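Local coordinates for polyketide biosynthesis 3-hydroxy-3-methylglutaryl-ACP synthase PksG (Bacillus subtilis, PDB 4YXT), which catalyses the aldol condensation of an acetyl group on an acyl carrier protein with a beta-ketothioester polyketide intermediate during bacillaene biosynthesis, at residues E345-R348 with T349-I352. The protein carries 1 engineered substitution. Residues are numbered along the deposited sequence; the frame is centred on the assembly and turned at random.
Sequences ERQR and TFGI
F350 lies against the side-chain amide of Q347, one turn back along the chain. OE1 of Q347 meets the edge of the ring in its plane, 3.6 Å from F350 CE2. The amide and ring planes are turned 52° apart, so the two groups do not stack. The Q347 chain bends about its CB-CG bond (chi2 -60°), which folds the amide back beside the ring. Its NE2 donates a hydrogen bond to M9 O, and this fixes the amide. CD1 of I352 packs more loosely near the same nitrogen, with Q347 NE2 at 4.2 Å. Three backbone bonds of the i to i+3 kind close the chain here. T349 N, F350 N and G351 N donate to the carbonyls of R346, Q347 and R348; the last, G351 N to R348 O, is 3.0 Å long. R346 O is gripped twice, since T349 OG1 also donates to it at 3.1 Å from the same face of the carbonyl plane. The T349 hydroxyl sits beside its own backbone N (chi1 -45°), and both donors therefore reach one oxygen. G351 leaves right-handed helical geometry, with positive phi, and serves as the N-cap residue of the next helix. A water bridges the bend, donating to Q347 O and accepting from I352 N, each at 2.7 Å. The arrangement is a tight helix-to-helix link between helices 341-349 and 352-357, away from the annotated active-site residues. F350 rests on P61 and I62 of helix 51-64 and N10 of strand 5-12, while Q347 and I352 pack on helix 301-312.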
loop_
_atom_site.group_PDB
_atom_site.type_symbol
_atom_site.label_atom_id
_atom_site.label_comp_id
_atom_site.label_asym_id
_atom_site.label_seq_id
_atom_site.Cartn_x
_atom_site.Cartn_y
_atom_site.Cartn_z
ATOM N N GLU A 345 0.501 -19.806 -24.619
ATOM C CA GLU A 345 1.665 -20.755 -24.659
ATOM C C GLU A 345 2.692 -20.481 -23.547
ATOM O O GLU A 345 3.207 -21.396 -22.897
ATOM C CB GLU A 345 2.413 -20.728 -26.003
ATOM C CG GLU A 345 1.540 -20.670 -27.250
ATOM C CD GLU A 345 2.323 -20.966 -28.521
ATOM O OE1 GLU A 345 2.923 -22.069 -28.597
ATOM O OE2 GLU A 345 2.348 -20.092 -29.434
ATOM N N ARG A 346 2.960 -19.208 -23.273
ATOM C CA ARG A 346 3.953 -18.901 -22.258
ATOM C C ARG A 346 3.424 -19.335 -20.893
ATOM O O ARG A 346 4.129 -19.909 -20.108
ATOM C CB ARG A 346 4.322 -17.415 -22.295
ATOM C CG ARG A 346 5.215 -16.997 -21.133
ATOM C CD ARG A 346 6.077 -15.822 -21.494
ATOM N NE ARG A 346 7.027 -15.419 -20.460
ATOM C CZ ARG A 346 7.683 -14.253 -20.443
ATOM N NH1 ARG A 346 7.478 -13.377 -21.427
ATOM N NH2 ARG A 346 8.553 -13.966 -19.457
ATOM N N GLN A 347 2.158 -19.093 -20.611
ATOM C CA GLN A 347 1.641 -19.523 -19.297
ATOM C C GLN A 347 1.714 -21.007 -19.101
ATOM O O GLN A 347 1.913 -21.471 -17.965
ATOM C CB GLN A 347 0.199 -19.081 -19.116
ATOM C CG GLN A 347 0.090 -17.580 -18.871
ATOM C CD GLN A 347 0.824 -17.148 -17.635
ATOM O OE1 GLN A 347 1.783 -16.410 -17.696
ATOM N NE2 GLN A 347 0.379 -17.640 -16.499
ATOM N N ARG A 348 1.529 -21.766 -20.197
ATOM C CA ARG A 348 1.632 -23.259 -20.128
ATOM C C ARG A 348 2.955 -23.707 -19.548
ATOM O O ARG A 348 2.998 -24.649 -18.798
ATOM C CB ARG A 348 1.394 -23.960 -21.481
ATOM C CG ARG A 348 1.121 -25.465 -21.293
ATOM C CD ARG A 348 1.665 -26.374 -22.390
ATOM N NE ARG A 348 3.038 -26.024 -22.773
ATOM C CZ ARG A 348 4.151 -26.417 -22.149
ATOM N NH1 ARG A 348 4.116 -27.207 -21.074
ATOM N NH2 ARG A 348 5.321 -26.003 -22.606
ATOM N N THR A 349 4.019 -22.969 -19.818
ATOM C CA THR A 349 5.364 -23.310 -19.326
ATOM C C THR A 349 5.468 -23.396 -17.806
ATOM O O THR A 349 6.225 -24.212 -17.261
ATOM C CB THR A 349 6.385 -22.263 -19.810
ATOM O OG1 THR A 349 6.157 -21.996 -21.197
ATOM C CG2 THR A 349 7.769 -22.799 -19.688
ATOM N N PHE A 350 4.722 -22.560 -17.096
ATOM C CA PHE A 350 4.761 -22.621 -15.637
ATOM C C PHE A 350 4.067 -23.846 -15.085
ATOM O O PHE A 350 4.271 -24.194 -13.937
ATOM C CB PHE A 350 4.145 -21.336 -15.024
ATOM C CG PHE A 350 4.842 -20.070 -15.464
ATOM C CD1 PHE A 350 6.183 -19.858 -15.151
ATOM C CD2 PHE A 350 4.181 -19.112 -16.223
ATOM C CE1 PHE A 350 6.844 -18.712 -15.560
ATOM C CE2 PHE A 350 4.840 -17.964 -16.639
ATOM C CZ PHE A 350 6.177 -17.767 -16.307
ATOM N N GLY A 351 3.205 -24.522 -15.852
ATOM C CA GLY A 351 2.650 -25.753 -15.297
ATOM C C GLY A 351 1.885 -25.540 -14.007
ATOM O O GLY A 351 1.963 -26.333 -13.066
ATOM N N ILE A 352 1.051 -24.508 -13.972
ATOM C CA ILE A 352 0.286 -24.243 -12.717
ATOM C C ILE A 352 -0.516 -25.458 -12.247
ATOM O O ILE A 352 -0.434 -25.838 -11.072
ATOM C CB ILE A 352 -0.620 -22.981 -12.837
ATOM C CG1 ILE A 352 0.238 -21.714 -12.815
ATOM C CG2 ILE A 352 -1.607 -22.917 -11.705
ATOM C CD1 ILE A 352 -0.378 -20.572 -13.615
HETATM O O HOH W 1 0.494 -23.075 -16.244
#